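Local coordinates for protein hepatocyte growth factor-regulated tyrosine kinase substrate (Drosophila melanogaster, PDB 1DVP) that is essential for endosomal membrane invagination and multivesicular body formation, binds ubiquitin, and promotes degradation of active tyrosine kinase receptors, at residues T14-L19 against P56-Y61; P21-I26 against S62-E67; K105-V110 against K136-P141. One frame throughout, in Å; residues are numbered along the deposited sequence.

Contact 1: residues T14-L19 against P56-Y61; sequences TSHLRL and PHSSCY
Y61 directs its CB toward the loop of residues 14-19, and its hydroxyl end reaches R18. Its hydroxyl OH lies 2.9 Å from R18 O and gives that carbonyl a weak hydrogen bond. R18 O sits at the ring edge, in the ring plane. S15 O comes in obliquely, 3.7 Å from Y61 CE2. R18 turns its own CB toward the tyrosine, 4.0 Å from CE2. Its chain then bends at chi2 and chi3 and carries the guanidinium away, where NH2 bonds to E20 O and P21 O. The base of the tyrosine packs on the backbone of T14, with Y61 CB 3.9 Å from T14 CA. CG of Y61 lies beside the backbone N and anti to the carbonyl carbon (chi1 -87°), which sends the ring out to the loop. Residues S15 to R18 form a type I beta turn, closed by R18 N to S15 O at 3.2 Å. This turn lies in the link between helices 5-14 and 23-34 of the VHS domain, a right-handed superhelix of helices. The contact fixes the link against the first turns of helix 56-72. A leucine in place of Y61 has neither hydroxyl nor ring edge, and would probably leave R18 O without this donor and the turn freer to shift. S58 grips the start of the loop. Its OG donates to T14 O at 2.7 Å, nearly in line with the carbonyl bond (167°). S58 CA adds a CH...O contact to T14 O at 3.1 Å. The same OG lies near the plane of the H16 ring, at its edge, and 3.6 Å from H16 CB. CB of H57 lies near CA of H16, while T14 OG1 bonds back to L10 O.

Contact 2: residues P21-I26 against S62-E67; sequences PDWPSI and SLLVLE
L64 is the centre of this contact, wedged between P21, W23 and I26. The contact packs the start of helix 23-34 on the middle of helix 56-72 in the helical superhelix of the VHS domain. L64 has the most surface buried here. Its CG is anti to the backbone N (chi1 179°), which carries both methyls out toward P21 and helix 23-34. Both also touch the indole. CD2 presses on P21, at 3.4 Å from P21 CB, which is tighter than ordinary van der Waals contact. CD1 meets the far end of the indole, 3.9 Å from W23 CH2, and the approach is oblique to the ring. The leucine crosses the proline, the tryptophan and the isoleucine each at about a right angle. I26 comes second in buried surface. Its CD1 lies 4.0 Å from L64 CD2, and its CG1 lies 4.1 Å from V65 CG2. V65 thus extends the apolar patch along helix 56-72, and it also packs on L10 and I47 of neighbouring helices. The backbones come fairly close here, with I26 CA 6.2 Å from V65 CA. The indole of W23 is held in part by its own segment. P21 CB stands 3.2 Å above one indole face, toward the rim, and I26 CD1 lies over the same face. W23 also touches P199 and K200, which belong to the FYVE zinc finger. The tryptophan therefore lies where the VHS domain touches the FYVE finger. The helix that carries W23 and I26 starts with D22 as its N-cap. D22 OD1 accepts S25 N at 3.3 Å, with an N-H...O angle of 163°. D22 OD2 pairs with S25 OG at 2.7 Å, and the hydroxyl approaches from above the carboxylate plane.

Contact 3: residues K105-V110 against K136-P141; sequences KMLELV and KGHTFP
L107 lies over one face of the F140 ring, and these two residues bury the most surface here. L107 CG is 4.1 Å from the F140 ring centroid and 20° off the ring normal, a CH-pi contact. L107 CD1 reaches F140 CE2 at 3.8 Å. The same ring carbon, F140 CE2, comes 3.1 Å from L107 O and 4.1 Å from V110 CG1. P141 adds its ring beside the helix, with CG 4.0 Å from E108 CB. L107 CD2 rests 3.9 Å from T139 O and also borders the H138 ring obliquely. These residues belong to the last part of the VHS superhelix, where the chain leaves helix 125-135 and runs back over helix 100-116. G137 is the first residue after the helix to leave helical angles, with positive phi (109°). A side chain there would jam against the preceding carbonyl O. Further out, F140 also packs on M130, L133 and K134 of helix 125-135, and its ring thus touches both helices. H138 is held through NE2 by a hydrogen bond to E95. The carboxylate of E108 leads away from P141, and its OE1 forms a salt bridge with K105 NZ at 2.8 Å, met on the syn side of the carboxylate. K105 NZ also pairs with E67 of helix 56-72.

Overall arrangement
All three contacts lie in the VHS domain, away from both zinc sites of the FYVE finger. Contacts 1 and 2 are neighbours, with centres about 10 Å apart. Both use helix 56-72, contact 1 at its start and contact 2 further on. Their segments alternate along the chain. The run from 14 to 26 packs against helix 56-72. Contact 3 comes later in sequence, with its centre about 20 Å from each of the others. Helix 100-116 connects it to them: K105 packs on C60 and L63 and forms a salt bridge with E67. The contacts thus tie early, middle and late parts of the superhelix together.

Contact 1: residues T14-L19 against P56-Y61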
loop_
_atom_site.group_PDB
_atom_site.type_symbol
_atom_site.label_atom_id
_atom_site.label_comp_id
_atom_site.label_asym_id
_atom_site.label_seq_id
_atom_site.Cartn_x
_atom_site.Cartn_y
_atom_site.Cartn_z
ATOM N N THR A 14 13.243 9.697 27.197
ATOM C CA THR A 14 13.152 10.994 27.885
ATOM C C THR A 14 14.508 11.697 28.033
ATOM O O THR A 14 14.623 12.701 28.737
ATOM C CB THR A 14 12.583 10.846 29.277
ATOM O OG1 THR A 14 13.415 9.938 30.013
ATOM C CG2 THR A 14 11.151 10.358 29.215
ATOM N N SER A 15 15.523 11.149 27.386
ATOM C CA SER A 15 16.860 11.703 27.402
ATOM C C SER A 15 16.925 13.148 26.873
ATOM O O SER A 15 16.494 13.433 25.755
ATOM C CB SER A 15 17.769 10.808 26.551
ATOM O OG SER A 15 19.062 11.385 26.456
ATOM N N HIS A 16 17.489 14.057 27.665
ATOM C CA HIS A 16 17.580 15.444 27.233
ATOM C C HIS A 16 18.448 15.626 25.980
ATOM O O HIS A 16 18.370 16.657 25.309
ATOM C CB HIS A 16 18.090 16.331 28.373
ATOM C CG HIS A 16 19.506 16.050 28.751
ATOM N ND1 HIS A 16 19.879 14.914 29.442
ATOM C CD2 HIS A 16 20.655 16.672 28.404
ATOM C CE1 HIS A 16 21.195 14.844 29.491
ATOM N NE2 HIS A 16 21.690 15.898 28.867
ATOM N N LEU A 17 19.233 14.608 25.632
ATOM C CA LEU A 17 20.100 14.669 24.451
ATOM C C LEU A 17 19.382 14.535 23.097
ATOM O O LEU A 17 19.891 14.997 22.061
ATOM C CB LEU A 17 21.196 13.598 24.560
ATOM C CG LEU A 17 22.067 13.747 25.803
ATOM C CD1 LEU A 17 23.008 12.555 25.950
ATOM C CD2 LEU A 17 22.866 15.066 25.687
ATOM N N ARG A 18 18.205 13.901 23.097
ATOM C CA ARG A 18 17.447 13.729 21.869
ATOM C C ARG A 18 16.905 15.086 21.430
ATOM O O ARG A 18 16.414 15.858 22.255
ATOM C CB ARG A 18 16.300 12.737 22.092
ATOM C CG ARG A 18 16.759 11.292 22.383
ATOM C CD ARG A 18 17.226 10.599 21.109
ATOM N NE ARG A 18 16.223 10.771 20.055
ATOM C CZ ARG A 18 16.278 10.244 18.844
ATOM N NH1 ARG A 18 17.296 9.476 18.479
ATOM N NH2 ARG A 18 15.311 10.505 17.984
ATOM N N LEU A 19 17.001 15.367 20.131
ATOM C CA LEU A 19 16.553 16.646 19.575
ATOM C C LEU A 19 15.173 16.511 18.951
ATOM O O LEU A 19 14.495 17.500 18.625
ATOM C CB LEU A 19 17.593 17.160 18.565
ATOM C CG LEU A 19 18.873 17.619 19.302
ATOM C CD1 LEU A 19 19.950 18.043 18.315
ATOM C CD2 LEU A 19 18.546 18.800 20.249
ATOM N N PRO A 56 13.884 20.553 31.245
ATOM C CA PRO A 56 12.649 20.890 30.522
ATOM C C PRO A 56 12.354 19.946 29.364
ATOM O O PRO A 56 11.194 19.670 29.086
ATOM C CB PRO A 56 12.904 22.318 30.047
ATOM C CG PRO A 56 14.404 22.287 29.740
ATOM C CD PRO A 56 14.953 21.533 30.946
ATOM N N HIS A 57 13.404 19.487 28.683
ATOM C CA HIS A 57 13.257 18.561 27.553
ATOM C C HIS A 57 12.861 17.151 28.029
ATOM O O HIS A 57 11.921 16.569 27.500
ATOM C CB HIS A 57 14.545 18.518 26.730
ATOM C CG HIS A 57 15.013 19.873 26.296
ATOM N ND1 HIS A 57 16.088 20.512 26.879
ATOM C CD2 HIS A 57 14.503 20.744 25.392
ATOM C CE1 HIS A 57 16.216 21.718 26.354
ATOM N NE2 HIS A 57 15.268 21.882 25.452
ATOM N N SER A 58 13.568 16.618 29.025
ATOM C CA SER A 58 13.223 15.316 29.579
ATOM C C SER A 58 11.783 15.323 30.121
ATOM O O SER A 58 10.997 14.363 29.939
ATOM C CB SER A 58 14.161 14.945 30.731
ATOM O OG SER A 58 15.488 14.761 30.286
ATOM N N SER A 59 11.440 16.400 30.816
ATOM C CA SER A 59 10.111 16.523 31.403
ATOM C C SER A 59 9.029 16.564 30.329
ATOM O O SER A 59 7.996 15.915 30.453
ATOM C CB SER A 59 10.039 17.775 32.272
ATOM O OG SER A 59 8.712 18.065 32.642
ATOM N N CYS A 60 9.265 17.306 29.261
ATOM C CA CYS A 60 8.263 17.385 28.232
ATOM C C CYS A 60 8.183 16.098 27.422
ATOM O O CYS A 60 7.104 15.730 26.964
ATOM C CB CYS A 60 8.526 18.566 27.300
ATOM S SG CYS A 60 7.030 19.014 26.404
ATOM N N TYR A 61 9.325 15.442 27.230
ATOM C CA TYR A 61 9.372 14.186 26.510
ATOM C C TYR A 61 8.557 13.118 27.258
ATOM O O TYR A 61 7.824 12.350 26.618
ATOM C CB TYR A 61 10.827 13.700 26.325
ATOM C CG TYR A 61 11.534 14.237 25.091
ATOM C CD1 TYR A 61 10.847 14.444 23.887
ATOM C CD2 TYR A 61 12.894 14.504 25.117
ATOM C CE1 TYR A 61 11.501 14.913 22.745
ATOM C CE2 TYR A 61 13.574 14.969 23.998
ATOM C CZ TYR A 61 12.881 15.181 22.810
ATOM O OH TYR A 61 13.565 15.715 21.721
#

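Contact 2: residues P21-I26 against S62-E67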
loop_
_atom_site.group_PDB
_atom_site.type_symbol
_atom_site.label_atom_id
_atom_site.label_comp_id
_atom_site.label_asym_id
_atom_site.label_seq_id
_atom_site.Cartn_x
_atom_site.Cartn_y
_atom_site.Cartn_z
ATOM N N PRO A 21 11.725 13.412 19.137
ATOM C CA PRO A 21 11.325 12.198 19.853
ATOM C C PRO A 21 12.018 10.927 19.342
ATOM O O PRO A 21 12.341 10.795 18.179
ATOM C CB PRO A 21 9.804 12.137 19.656
ATOM C CG PRO A 21 9.401 13.535 19.199
ATOM C CD PRO A 21 10.595 13.986 18.380
ATOM N N ASP A 22 12.235 10.014 20.261
ATOM C CA ASP A 22 12.802 8.728 19.986
ATOM C C ASP A 22 11.584 7.771 19.863
ATOM O O ASP A 22 11.216 7.041 20.799
ATOM C CB ASP A 22 13.718 8.356 21.158
ATOM C CG ASP A 22 14.283 6.969 21.018
ATOM O OD1 ASP A 22 13.914 6.285 20.026
ATOM O OD2 ASP A 22 15.069 6.548 21.904
ATOM N N TRP A 23 10.937 7.824 18.707
ATOM C CA TRP A 23 9.757 7.003 18.432
ATOM C C TRP A 23 9.991 5.498 18.593
ATOM O O TRP A 23 9.147 4.790 19.131
ATOM C CB TRP A 23 9.210 7.345 17.050
ATOM C CG TRP A 23 8.548 8.675 17.130
ATOM C CD1 TRP A 23 9.010 9.899 16.649
ATOM C CD2 TRP A 23 7.373 8.964 17.874
ATOM N NE1 TRP A 23 8.185 10.918 17.076
ATOM C CE2 TRP A 23 7.171 10.375 17.822
ATOM C CE3 TRP A 23 6.459 8.169 18.587
ATOM C CZ2 TRP A 23 6.100 10.994 18.455
ATOM C CZ3 TRP A 23 5.375 8.807 19.225
ATOM C CH2 TRP A 23 5.221 10.199 19.149
ATOM N N PRO A 24 11.127 4.995 18.127
ATOM C CA PRO A 24 11.392 3.558 18.284
ATOM C C PRO A 24 11.292 3.105 19.754
ATOM O O PRO A 24 10.686 2.074 20.031
ATOM C CB PRO A 24 12.816 3.399 17.714
ATOM C CG PRO A 24 12.819 4.441 16.592
ATOM C CD PRO A 24 12.159 5.644 17.299
ATOM N N SER A 25 11.846 3.866 20.686
ATOM C CA SER A 25 11.782 3.501 22.125
ATOM C C SER A 25 10.361 3.698 22.655
ATOM O O SER A 25 9.882 2.962 23.516
ATOM C CB SER A 25 12.735 4.367 22.993
ATOM O OG SER A 25 14.111 4.171 22.650
ATOM N N ILE A 26 9.679 4.716 22.154
ATOM C CA ILE A 26 8.328 4.954 22.620
ATOM C C ILE A 26 7.361 3.811 22.186
ATOM O O ILE A 26 6.483 3.381 22.968
ATOM C CB ILE A 26 7.819 6.333 22.122
ATOM C CG1 ILE A 26 8.592 7.457 22.860
ATOM C CG2 ILE A 26 6.336 6.449 22.382
ATOM C CD1 ILE A 26 8.370 8.915 22.279
ATOM N N SER A 62 8.662 13.087 28.593
ATOM C CA SER A 62 7.922 12.100 29.373
ATOM C C SER A 62 6.422 12.324 29.166
ATOM O O SER A 62 5.665 11.383 29.235
ATOM C CB SER A 62 8.291 12.129 30.884
ATOM O OG SER A 62 7.606 13.143 31.606
ATOM N N LEU A 63 6.008 13.562 28.882
ATOM C CA LEU A 63 4.600 13.850 28.610
ATOM C C LEU A 63 4.206 13.219 27.269
ATOM O O LEU A 63 3.074 12.770 27.094
ATOM C CB LEU A 63 4.334 15.368 28.582
ATOM C CG LEU A 63 4.453 16.018 29.966
ATOM C CD1 LEU A 63 4.202 17.509 29.895
ATOM C CD2 LEU A 63 3.437 15.356 30.914
ATOM N N LEU A 64 5.143 13.226 26.319
ATOM C CA LEU A 64 4.927 12.615 25.015
ATOM C C LEU A 64 4.788 11.089 25.232
ATOM O O LEU A 64 3.923 10.443 24.633
ATOM C CB LEU A 64 6.124 12.919 24.102
ATOM C CG LEU A 64 6.028 12.309 22.703
ATOM C CD1 LEU A 64 4.730 12.751 21.994
ATOM C CD2 LEU A 64 7.242 12.704 21.895
ATOM N N VAL A 65 5.630 10.509 26.091
ATOM C CA VAL A 65 5.534 9.079 26.359
ATOM C C VAL A 65 4.129 8.798 26.908
ATOM O O VAL A 65 3.460 7.845 26.511
ATOM C CB VAL A 65 6.637 8.614 27.379
ATOM C CG1 VAL A 65 6.392 7.153 27.843
ATOM C CG2 VAL A 65 8.005 8.742 26.722
ATOM N N LEU A 66 3.688 9.649 27.822
ATOM C CA LEU A 66 2.368 9.511 28.427
ATOM C C LEU A 66 1.241 9.598 27.392
ATOM O O LEU A 66 0.317 8.809 27.410
ATOM C CB LEU A 66 2.187 10.609 29.484
ATOM C CG LEU A 66 1.371 10.271 30.751
ATOM C CD1 LEU A 66 0.876 11.614 31.330
ATOM C CD2 LEU A 66 0.197 9.302 30.482
ATOM N N GLU A 67 1.316 10.558 26.487
ATOM C CA GLU A 67 0.306 10.707 25.450
ATOM C C GLU A 67 0.190 9.409 24.632
ATOM O O GLU A 67 -0.907 8.961 24.285
ATOM C CB GLU A 67 0.688 11.867 24.549
ATOM C CG GLU A 67 -0.213 12.098 23.314
ATOM C CD GLU A 67 0.340 13.249 22.462
ATOM O OE1 GLU A 67 1.339 13.873 22.921
ATOM O OE2 GLU A 67 -0.190 13.530 21.361
#

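Contact 3: residues K105-V110 against K136-P141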
loop_
_atom_site.group_PDB
_atom_site.type_symbol
_atom_site.label_atom_id
_atom_site.label_comp_id
_atom_site.label_asym_id
_atom_site.label_seq_id
_atom_site.Cartn_x
_atom_site.Cartn_y
_atom_site.Cartn_z
ATOM N N LYS A 105 2.174 21.740 27.159
ATOM C CA LYS A 105 1.946 20.384 26.689
ATOM C C LYS A 105 0.918 19.684 27.558
ATOM O O LYS A 105 0.076 18.939 27.058
ATOM C CB LYS A 105 3.268 19.594 26.661
ATOM C CG LYS A 105 3.136 18.156 26.140
ATOM C CD LYS A 105 2.643 18.091 24.688
ATOM C CE LYS A 105 2.360 16.629 24.285
ATOM N NZ LYS A 105 2.036 16.491 22.835
ATOM N N MET A 106 0.966 19.936 28.860
ATOM C CA MET A 106 0.017 19.299 29.770
ATOM C C MET A 106 -1.400 19.833 29.545
ATOM O O MET A 106 -2.381 19.077 29.617
ATOM C CB MET A 106 0.435 19.522 31.219
ATOM C CG MET A 106 -0.346 18.713 32.250
ATOM S SD MET A 106 -0.099 16.882 32.159
ATOM C CE MET A 106 -1.513 16.450 31.216
ATOM N N LEU A 107 -1.499 21.133 29.274
ATOM C CA LEU A 107 -2.776 21.785 29.037
ATOM C C LEU A 107 -3.397 21.192 27.784
ATOM O O LEU A 107 -4.585 20.902 27.747
ATOM C CB LEU A 107 -2.581 23.300 28.888
ATOM C CG LEU A 107 -3.181 24.183 30.013
ATOM C CD1 LEU A 107 -3.503 23.368 31.271
ATOM C CD2 LEU A 107 -2.206 25.330 30.320
ATOM N N GLU A 108 -2.583 21.016 26.756
ATOM C CA GLU A 108 -3.034 20.402 25.507
ATOM C C GLU A 108 -3.551 18.958 25.742
ATOM O O GLU A 108 -4.615 18.599 25.251
ATOM C CB GLU A 108 -1.862 20.389 24.506
ATOM C CG GLU A 108 -2.036 19.516 23.243
ATOM C CD GLU A 108 -0.666 19.099 22.653
ATOM O OE1 GLU A 108 -0.388 17.885 22.562
ATOM O OE2 GLU A 108 0.143 19.994 22.305
ATOM N N LEU A 109 -2.813 18.157 26.509
ATOM C CA LEU A 109 -3.184 16.764 26.776
ATOM C C LEU A 109 -4.499 16.690 27.542
ATOM O O LEU A 109 -5.377 15.903 27.211
ATOM C CB LEU A 109 -2.068 16.028 27.550
ATOM C CG LEU A 109 -0.717 15.857 26.802
ATOM C CD1 LEU A 109 0.256 15.086 27.665
ATOM C CD2 LEU A 109 -0.896 15.124 25.485
ATOM N N VAL A 110 -4.630 17.524 28.567
ATOM C CA VAL A 110 -5.867 17.547 29.348
ATOM C C VAL A 110 -7.077 17.752 28.440
ATOM O O VAL A 110 -8.055 17.072 28.578
ATOM C CB VAL A 110 -5.854 18.684 30.368
ATOM C CG1 VAL A 110 -7.318 18.944 30.875
ATOM C CG2 VAL A 110 -4.919 18.344 31.515
ATOM N N LYS A 136 -10.061 28.763 36.281
ATOM C CA LYS A 136 -8.987 29.338 37.096
ATOM C C LYS A 136 -8.144 30.377 36.336
ATOM O O LYS A 136 -7.203 30.946 36.887
ATOM C CB LYS A 136 -8.073 28.220 37.602
ATOM C CG LYS A 136 -6.946 28.683 38.490
ATOM C CD LYS A 136 -5.865 27.625 38.596
ATOM C CE LYS A 136 -6.445 26.238 38.812
ATOM N NZ LYS A 136 -7.459 26.221 39.907
ATOM N N GLY A 137 -8.464 30.617 35.069
ATOM C CA GLY A 137 -7.705 31.604 34.322
ATOM C C GLY A 137 -6.782 31.061 33.247
ATOM O O GLY A 137 -6.315 31.825 32.388
ATOM N N HIS A 138 -6.510 29.754 33.291
ATOM C CA HIS A 138 -5.639 29.109 32.308
ATOM C C HIS A 138 -6.275 29.125 30.922
ATOM O O HIS A 138 -7.466 28.866 30.784
ATOM C CB HIS A 138 -5.360 27.661 32.718
ATOM C CG HIS A 138 -4.415 27.521 33.872
ATOM N ND1 HIS A 138 -3.058 27.723 33.750
ATOM C CD2 HIS A 138 -4.631 27.189 35.168
ATOM C CE1 HIS A 138 -2.479 27.521 34.922
ATOM N NE2 HIS A 138 -3.410 27.195 35.798
ATOM N N THR A 139 -5.470 29.457 29.912
ATOM C CA THR A 139 -5.898 29.496 28.509
ATOM C C THR A 139 -5.448 28.180 27.847
ATOM O O THR A 139 -4.299 27.766 28.022
ATOM C CB THR A 139 -5.231 30.676 27.733
ATOM O OG1 THR A 139 -5.666 31.936 28.270
ATOM C CG2 THR A 139 -5.595 30.611 26.252
ATOM N N PHE A 140 -6.333 27.526 27.093
ATOM C CA PHE A 140 -5.970 26.263 26.452
ATOM C C PHE A 140 -5.577 26.428 24.998
ATOM O O PHE A 140 -6.087 27.310 24.315
ATOM C CB PHE A 140 -7.106 25.234 26.564
ATOM C CG PHE A 140 -7.157 24.536 27.893
ATOM C CD1 PHE A 140 -7.705 25.168 29.010
ATOM C CD2 PHE A 140 -6.614 23.271 28.044
ATOM C CE1 PHE A 140 -7.709 24.548 30.253
ATOM C CE2 PHE A 140 -6.612 22.642 29.283
ATOM C CZ PHE A 140 -7.162 23.284 30.393
ATOM N N PRO A 141 -4.667 25.566 24.506
ATOM C CA PRO A 141 -4.178 25.593 23.121
ATOM C C PRO A 141 -5.307 25.411 22.127
ATOM O O PRO A 141 -6.457 25.161 22.504
ATOM C CB PRO A 141 -3.193 24.428 23.069
ATOM C CG PRO A 141 -2.726 24.304 24.524
ATOM C CD PRO A 141 -4.013 24.488 25.274
#